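Local coordinates for protein diphosphomevalonate decarboxylase, putative (Trypanosoma brucei, PDB 2HKE) that probably catalyses the ATP-dependent decarboxylation of (R)-5-diphosphomevalonate to isopentenyl diphosphate, a precursor of isoprenoids and sterols, at residues T7-I12 and P45-T50; V101-F106 and E375-P380. The protein carries 1 engineered substitution. All blocks are in the same frame, centred on the assembly; numbering follows the deposited sequence.

Contact 1 (T7-I12 and P45-T50); sequences TVEAPI and PFRSKT
V8 and T50 face each other as a hydrogen-bonded pair of two antiparallel strands in the main sheet of the N-terminal, S5-like domain. V8 N reaches T50 O at 2.9 Å, and T50 N returns to V8 O at 3.0 Å. Two residues along, A10 and S48 repeat the pattern, A10 N giving to S48 O at 2.9 Å and S48 N to A10 O at 3.1 Å. V8, A10, S48 and T50 put their side chains on the face covered by helix 114-130, where small or branched residues suit close packing; the hydroxyl of S48 bonds S117, and that of T50 bonds S102. On the other face E9 and K49 form the non-hydrogen-bonded pair. R47 has CG between its backbone N and carbonyl carbon (chi1 76°), which carries the chain across E9 at a slant, and a bend at chi2 follows. Its NE makes a salt bridge of 3.1 Å to E9 OE2, with carboxylate and guanidinium planes turned 57° apart. The extended K49 chain passes obliquely over T7, its CE 3.8 Å from T7 CG2. A water finally joins the charges, accepting from K49 NZ at 2.6 Å and donating to E9 OE2 at 3.1 Å.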
ATOM      1  N   THR A   7      17.190  11.794  -6.522  1.00 26.34           N
ATOM      2  CA  THR A   7      16.211  11.842  -5.436  1.00 26.72           C
ATOM      3  C   THR A   7      14.824  11.569  -5.986  1.00 25.28           C
ATOM      4  O   THR A   7      14.410  12.132  -7.007  1.00 24.96           O
ATOM      5  CB  THR A   7      16.216  13.224  -4.690  1.00 27.14           C
ATOM      6  OG1 THR A   7      17.518  13.459  -4.178  1.00 27.13           O
ATOM      7  CG2 THR A   7      15.220  13.204  -3.510  1.00 25.78           C
ATOM      8  N   VAL A   8      14.102  10.690  -5.296  1.00 23.95           N
ATOM      9  CA  VAL A   8      12.780  10.221  -5.738  1.00 24.46           C
ATOM     10  C   VAL A   8      11.871  10.214  -4.538  1.00 24.50           C
ATOM     11  O   VAL A   8      12.309   9.888  -3.435  1.00 24.38           O
ATOM     12  CB  VAL A   8      12.856   8.747  -6.248  1.00 24.46           C
ATOM     13  CG1 VAL A   8      11.471   8.174  -6.498  1.00 23.37           C
ATOM     14  CG2 VAL A   8      13.714   8.676  -7.512  1.00 23.74           C
ATOM     15  N   GLU A   9      10.605  10.546  -4.763  1.00 24.03           N
ATOM     16  CA  GLU A   9       9.572  10.321  -3.790  1.00 25.09           C
ATOM     17  C   GLU A   9       8.611   9.274  -4.357  1.00 23.78           C
ATOM     18  O   GLU A   9       8.277   9.298  -5.540  1.00 23.60           O
ATOM     19  CB  GLU A   9       8.839  11.612  -3.472  1.00 25.95           C
ATOM     20  CG  GLU A   9       9.678  12.544  -2.541  1.00 29.08           C
ATOM     21  CD  GLU A   9       8.927  13.810  -2.122  1.00 32.84           C
ATOM     22  OE1 GLU A   9       7.939  14.175  -2.820  1.00 39.23           O
ATOM     23  OE2 GLU A   9       9.341  14.424  -1.087  1.00 42.78           O
ATOM     24  N   ALA A  10       8.202   8.343  -3.503  1.00 22.45           N
ATOM     25  CA  ALA A  10       7.183   7.375  -3.890  1.00 21.33           C
ATOM     26  C   ALA A  10       6.031   7.333  -2.887  1.00 20.77           C
ATOM     27  O   ALA A  10       6.239   7.443  -1.665  1.00 21.54           O
ATOM     28  CB  ALA A  10       7.804   5.992  -4.061  1.00 22.10           C
ATOM     29  N   PRO A  11       4.812   7.056  -3.377  1.00 20.61           N
ATOM     30  CA  PRO A  11       3.624   6.946  -2.523  1.00 20.57           C
ATOM     31  C   PRO A  11       3.384   5.519  -2.024  1.00 20.52           C
ATOM     32  O   PRO A  11       3.903   4.562  -2.618  1.00 18.99           O
ATOM     33  CB  PRO A  11       2.524   7.276  -3.503  1.00 19.75           C
ATOM     34  CG  PRO A  11       2.960   6.581  -4.760  1.00 19.55           C
ATOM     35  CD  PRO A  11       4.479   6.801  -4.790  1.00 21.01           C
ATOM     36  N   ILE A  12       2.540   5.360  -1.004  1.00 20.39           N
ATOM     37  CA  ILE A  12       2.053   4.001  -0.698  1.00 20.60           C
ATOM     38  C   ILE A  12       0.956   3.596  -1.672  1.00 18.98           C
ATOM     39  O   ILE A  12       0.461   4.395  -2.441  1.00 18.48           O
ATOM     40  CB  ILE A  12       1.563   3.880   0.775  1.00 21.71           C
ATOM     41  CG1 ILE A  12       0.447   4.862   1.085  1.00 22.08           C
ATOM     42  CG2 ILE A  12       2.744   4.078   1.741  1.00 23.57           C
ATOM     43  CD1 ILE A  12      -0.174   4.625   2.440  1.00 24.01           C
ATOM     44  N   PRO A  45      -0.148  14.239   1.809  1.00 31.43           N
ATOM     45  CA  PRO A  45       1.017  14.828   2.480  1.00 31.43           C
ATOM     46  C   PRO A  45       2.160  13.880   2.792  1.00 31.25           C
ATOM     47  O   PRO A  45       3.271  14.361   2.975  1.00 31.40           O
ATOM     48  CB  PRO A  45       0.422  15.394   3.780  1.00 31.92           C
ATOM     49  CG  PRO A  45      -0.764  14.447   4.057  1.00 31.47           C
ATOM     50  CD  PRO A  45      -1.264  13.976   2.744  1.00 31.83           C
ATOM     51  N   PHE A  46       1.900  12.558   2.828  1.00 30.49           N
ATOM     52  CA  PHE A  46       2.889  11.578   3.276  1.00 29.06           C
ATOM     53  C   PHE A  46       3.467  10.744   2.120  1.00 28.20           C
ATOM     54  O   PHE A  46       2.728  10.283   1.247  1.00 26.15           O
ATOM     55  CB  PHE A  46       2.291  10.632   4.319  1.00 30.02           C
ATOM     56  CG  PHE A  46       1.634  11.350   5.475  1.00 30.18           C
ATOM     57  CD1 PHE A  46       2.303  12.351   6.152  1.00 32.97           C
ATOM     58  CD2 PHE A  46       0.333  11.058   5.835  1.00 32.06           C
ATOM     59  CE1 PHE A  46       1.681  13.034   7.193  1.00 33.61           C
ATOM     60  CE2 PHE A  46      -0.279  11.720   6.867  1.00 30.66           C
ATOM     61  CZ  PHE A  46       0.385  12.677   7.554  1.00 32.06           C
ATOM     62  N   ARG A  47       4.772  10.508   2.198  1.00 27.30           N
ATOM     63  CA  ARG A  47       5.510   9.796   1.153  1.00 26.31           C
ATOM     64  C   ARG A  47       6.849   9.306   1.700  1.00 25.24           C
ATOM     65  O   ARG A  47       7.297   9.744   2.786  1.00 23.92           O
ATOM     66  CB  ARG A  47       5.707  10.697  -0.074  1.00 27.68           C
ATOM     67  CG  ARG A  47       6.782  11.780   0.060  1.00 28.12           C
ATOM     68  CD  ARG A  47       6.480  12.842   1.114  1.00 33.76           C
ATOM     69  NE  ARG A  47       7.626  13.744   1.373  1.00 35.92           N
ATOM     70  CZ  ARG A  47       8.683  13.492   2.165  1.00 37.59           C
ATOM     71  NH1 ARG A  47       8.842  12.335   2.798  1.00 37.09           N
ATOM     72  NH2 ARG A  47       9.627  14.416   2.301  1.00 40.24           N
ATOM     73  N   SER A  48       7.506   8.407   0.959  1.00 23.59           N
ATOM     74  CA  SER A  48       8.899   8.088   1.219  1.00 23.88           C
ATOM     75  C   SER A  48       9.764   8.816   0.214  1.00 23.90           C
ATOM     76  O   SER A  48       9.357   9.076  -0.911  1.00 23.54           O
ATOM     77  CB  SER A  48       9.232   6.606   1.161  1.00 24.60           C
ATOM     78  OG  SER A  48       8.369   5.883   1.994  1.00 26.29           O
ATOM     79  N   LYS A  49      10.973   9.111   0.646  1.00 24.46           N
ATOM     80  CA  LYS A  49      11.921   9.827  -0.162  1.00 25.11           C
ATOM     81  C   LYS A  49      13.257   9.123  -0.014  1.00 25.23           C
ATOM     82  O   LYS A  49      13.649   8.764   1.103  1.00 24.18           O
ATOM     83  CB  LYS A  49      11.992  11.253   0.340  1.00 26.20           C
ATOM     84  CG  LYS A  49      13.035  12.126  -0.340  1.00 27.47           C
ATOM     85  CD  LYS A  49      12.648  13.600  -0.037  1.00 29.05           C
ATOM     86  CE  LYS A  49      13.714  14.554  -0.301  1.00 32.34           C
ATOM     87  NZ  LYS A  49      13.304  15.912   0.251  1.00 31.90           N
ATOM     88  N   THR A  50      13.925   8.899  -1.159  1.00 24.63           N
ATOM     89  CA  THR A  50      15.300   8.364  -1.203  1.00 24.63           C
ATOM     90  C   THR A  50      16.184   9.205  -2.110  1.00 24.16           C
ATOM     91  O   THR A  50      15.779   9.582  -3.199  1.00 23.70           O
ATOM     92  CB  THR A  50      15.357   6.913  -1.737  1.00 25.18           C
ATOM     93  OG1 THR A  50      14.661   6.043  -0.859  1.00 28.71           O
ATOM     94  CG2 THR A  50      16.779   6.390  -1.929  1.00 24.97           C
TER
HETATM   95  O   HOH W   1      11.216  16.865  -0.922  1.00 48.87           O
HETATM   96  O   HOH W   2       1.760   7.995  -0.069  1.00 22.16           O

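Contact 2 (V101-F106 and E375-P380); sequences VSENNF and ESLIPP
The carboxylate of E103 has both methyls of L377 over one of its faces, CD2 lying 3.7 Å from E103 CD. This is van der Waals cover, with the leucine branches set against the flat of the acid. Another flat group, the F106 ring, has N104 CG at its edge and in its plane; here N104 OD1 accepts from F106 N at 2.8 Å, an Asx turn that bends the chain as the strand ends. Farther back along the strand, V101 meets L377 too, and I378 after it. Its CG1, anti to the backbone N (chi1 174°), meets L377 CB at 3.5 Å, while CG2 lies against I378 CG1 at 3.7 Å. A branched valine suits this place because each methyl finds a different neighbour. L377 CD1 also rests on V101 O at 3.5 Å. What turns the tail is S376, whose OG accepts from I378 N at 2.9 Å, an ST turn, and the backbone N of L377 bonds S51 OG on the adjoining strand 48-55. S102, pointing away from the tail, touches M122 of helix 114-130 instead. No hydrogen bond joins the two segments directly. The pattern is that of a C-terminal tail folded back onto a beta sheet, with L377 and I378 lying over the S5-like N-terminal domain on the side remote from that helix.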
ATOM      1  N   VAL A 101      20.278   7.110   1.063  1.00 24.55           N
ATOM      2  CA  VAL A 101      19.736   7.799   2.230  1.00 26.15           C
ATOM      3  C   VAL A 101      18.241   7.845   2.038  1.00 26.14           C
ATOM      4  O   VAL A 101      17.761   8.368   1.029  1.00 25.10           O
ATOM      5  CB  VAL A 101      20.322   9.232   2.341  1.00 25.79           C
ATOM      6  CG1 VAL A 101      19.653  10.008   3.473  1.00 26.71           C
ATOM      7  CG2 VAL A 101      21.848   9.186   2.488  1.00 26.67           C
ATOM      8  N   SER A 102      17.506   7.235   2.969  1.00 26.58           N
ATOM      9  CA  SER A 102      16.087   7.068   2.803  1.00 27.74           C
ATOM     10  C   SER A 102      15.355   7.606   4.024  1.00 28.47           C
ATOM     11  O   SER A 102      15.815   7.415   5.152  1.00 27.90           O
ATOM     12  CB  SER A 102      15.770   5.596   2.630  1.00 28.40           C
ATOM     13  OG  SER A 102      16.371   5.155   1.445  1.00 30.05           O
ATOM     14  N   GLU A 103      14.232   8.269   3.802  1.00 29.26           N
ATOM     15  CA  GLU A 103      13.350   8.605   4.924  1.00 30.06           C
ATOM     16  C   GLU A 103      11.883   8.605   4.509  1.00 29.66           C
ATOM     17  O   GLU A 103      11.549   8.465   3.324  1.00 27.82           O
ATOM     18  CB  GLU A 103      13.718   9.985   5.461  1.00 30.58           C
ATOM     19  CG  GLU A 103      13.256  11.084   4.565  1.00 33.87           C
ATOM     20  CD  GLU A 103      13.766  12.458   4.963  1.00 34.97           C
ATOM     21  OE1 GLU A 103      14.844  12.556   5.620  1.00 42.01           O
ATOM     22  OE2 GLU A 103      13.102  13.435   4.567  1.00 40.20           O
ATOM     23  N   ASN A 104      10.998   8.827   5.478  1.00 29.61           N
ATOM     24  CA  ASN A 104       9.596   9.081   5.162  1.00 29.49           C
ATOM     25  C   ASN A 104       9.014   9.976   6.234  1.00 29.36           C
ATOM     26  O   ASN A 104       9.614  10.113   7.291  1.00 28.74           O
ATOM     27  CB  ASN A 104       8.808   7.761   5.029  1.00 28.82           C
ATOM     28  CG  ASN A 104       8.446   7.153   6.373  1.00 31.14           C
ATOM     29  OD1 ASN A 104       7.604   7.685   7.075  1.00 29.66           O
ATOM     30  ND2 ASN A 104       9.080   6.049   6.720  1.00 28.19           N
ATOM     31  N   ASN A 105       7.879  10.586   5.947  1.00 30.42           N
ATOM     32  CA  ASN A 105       7.227  11.504   6.895  1.00 31.11           C
ATOM     33  C   ASN A 105       5.869  10.983   7.380  1.00 31.97           C
ATOM     34  O   ASN A 105       5.020  11.754   7.789  1.00 32.02           O
ATOM     35  CB  ASN A 105       7.076  12.882   6.273  1.00 31.48           C
ATOM     36  CG  ASN A 105       6.117  12.908   5.099  1.00 29.47           C
ATOM     37  OD1 ASN A 105       5.790  11.863   4.494  1.00 28.50           O
ATOM     38  ND2 ASN A 105       5.623  14.103   4.777  1.00 31.67           N
ATOM     39  N   PHE A 106       5.662   9.678   7.333  1.00 33.12           N
ATOM     40  CA  PHE A 106       4.415   9.128   7.832  1.00 34.97           C
ATOM     41  C   PHE A 106       4.457   9.274   9.336  1.00 36.42           C
ATOM     42  O   PHE A 106       5.504   9.028   9.962  1.00 36.23           O
ATOM     43  CB  PHE A 106       4.234   7.665   7.456  1.00 35.27           C
ATOM     44  CG  PHE A 106       3.831   7.470   6.021  1.00 34.95           C
ATOM     45  CD1 PHE A 106       4.778   7.263   5.049  1.00 37.63           C
ATOM     46  CD2 PHE A 106       2.492   7.512   5.659  1.00 36.72           C
ATOM     47  CE1 PHE A 106       4.407   7.109   3.701  1.00 36.25           C
ATOM     48  CE2 PHE A 106       2.098   7.339   4.331  1.00 36.56           C
ATOM     49  CZ  PHE A 106       3.066   7.156   3.350  1.00 37.34           C
ATOM     50  N   GLU A 375      16.300  19.147  -3.259  1.00 49.07           N
ATOM     51  CA  GLU A 375      15.504  18.350  -2.336  1.00 48.01           C
ATOM     52  C   GLU A 375      16.237  17.114  -1.845  1.00 46.38           C
ATOM     53  O   GLU A 375      15.670  16.314  -1.113  1.00 46.35           O
ATOM     54  CB  GLU A 375      14.221  17.902  -3.026  1.00 48.20           C
ATOM     55  CG  GLU A 375      13.472  19.034  -3.681  1.00 50.32           C
ATOM     56  CD  GLU A 375      11.963  18.839  -3.648  1.00 50.95           C
ATOM     57  OE1 GLU A 375      11.386  18.703  -2.529  1.00 55.25           O
ATOM     58  OE2 GLU A 375      11.348  18.856  -4.743  1.00 57.37           O
ATOM     59  N   SER A 376      17.496  16.973  -2.233  1.00 44.48           N
ATOM     60  CA  SER A 376      18.272  15.818  -1.883  1.00 43.57           C
ATOM     61  C   SER A 376      18.470  15.686  -0.387  1.00 42.63           C
ATOM     62  O   SER A 376      18.568  16.676   0.321  1.00 42.42           O
ATOM     63  CB  SER A 376      19.617  15.881  -2.577  1.00 43.12           C
ATOM     64  OG  SER A 376      20.409  14.775  -2.220  1.00 43.74           O
ATOM     65  N   LEU A 377      18.537  14.448   0.081  1.00 41.45           N
ATOM     66  CA  LEU A 377      18.826  14.133   1.477  1.00 41.08           C
ATOM     67  C   LEU A 377      20.318  14.004   1.670  1.00 41.27           C
ATOM     68  O   LEU A 377      20.781  13.690   2.771  1.00 40.33           O
ATOM     69  CB  LEU A 377      18.175  12.801   1.867  1.00 39.49           C
ATOM     70  CG  LEU A 377      16.680  12.706   1.604  1.00 37.17           C
ATOM     71  CD1 LEU A 377      16.124  11.337   1.998  1.00 31.91           C
ATOM     72  CD2 LEU A 377      15.973  13.807   2.361  1.00 35.80           C
ATOM     73  N   ILE A 378      21.046  14.170   0.572  1.00 42.10           N
ATOM     74  CA  ILE A 378      22.496  14.050   0.542  1.00 43.22           C
ATOM     75  C   ILE A 378      23.013  15.461   0.233  1.00 44.88           C
ATOM     76  O   ILE A 378      22.749  15.995  -0.857  1.00 45.88           O
ATOM     77  CB  ILE A 378      22.961  13.026  -0.544  1.00 42.75           C
ATOM     78  CG1 ILE A 378      22.518  11.602  -0.175  1.00 40.83           C
ATOM     79  CG2 ILE A 378      24.472  13.059  -0.734  1.00 42.11           C
ATOM     80  CD1 ILE A 378      22.774  10.574  -1.235  1.00 41.34           C
ATOM     81  N   PRO A 379      23.724  16.071   1.193  1.00 47.26           N
ATOM     82  CA  PRO A 379      24.240  17.425   0.993  1.00 48.17           C
ATOM     83  C   PRO A 379      25.479  17.434   0.101  1.00 49.22           C
ATOM     84  O   PRO A 379      26.234  16.451   0.073  1.00 49.37           O
ATOM     85  CB  PRO A 379      24.632  17.855   2.409  1.00 48.31           C
ATOM     86  CG  PRO A 379      25.102  16.590   3.039  1.00 48.67           C
ATOM     87  CD  PRO A 379      24.123  15.533   2.513  1.00 47.36           C
ATOM     88  N   PRO A 380      25.723  18.562  -0.589  1.00 50.49           N
ATOM     89  CA  PRO A 380      26.966  18.696  -1.351  1.00 50.58           C
ATOM     90  C   PRO A 380      28.158  18.781  -0.391  1.00 51.15           C
ATOM     91  O   PRO A 380      27.958  18.981   0.823  1.00 51.82           O
ATOM     92  CB  PRO A 380      26.778  20.022  -2.099  1.00 50.86           C
ATOM     93  CG  PRO A 380      25.842  20.807  -1.230  1.00 50.86           C
ATOM     94  CD  PRO A 380      24.897  19.785  -0.652  1.00 50.63           C
TER

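Contact 1 is buried and contact 2 lies at the surface, yet both belong to one sheet, in which strands 48-55 and 97-104 are antiparallel neighbours. Contact 1 is built of backbone hydrogen bonds between strands, with charges on one face. Contact 2 depends mostly on apolar side chains, plus one carboxylate, as befits a tail without regular structure resting on a strand. The two meet directly: K49 O and E103 N pair between the strands at 2.8 Å, and N105 OD1 probably accepts from R47 N at 2.9 Å. K49 is shared by both, since its side chain also touches L377, while helix 114-130 covers the opposite face through residues of both contacts, such as T50 and S102.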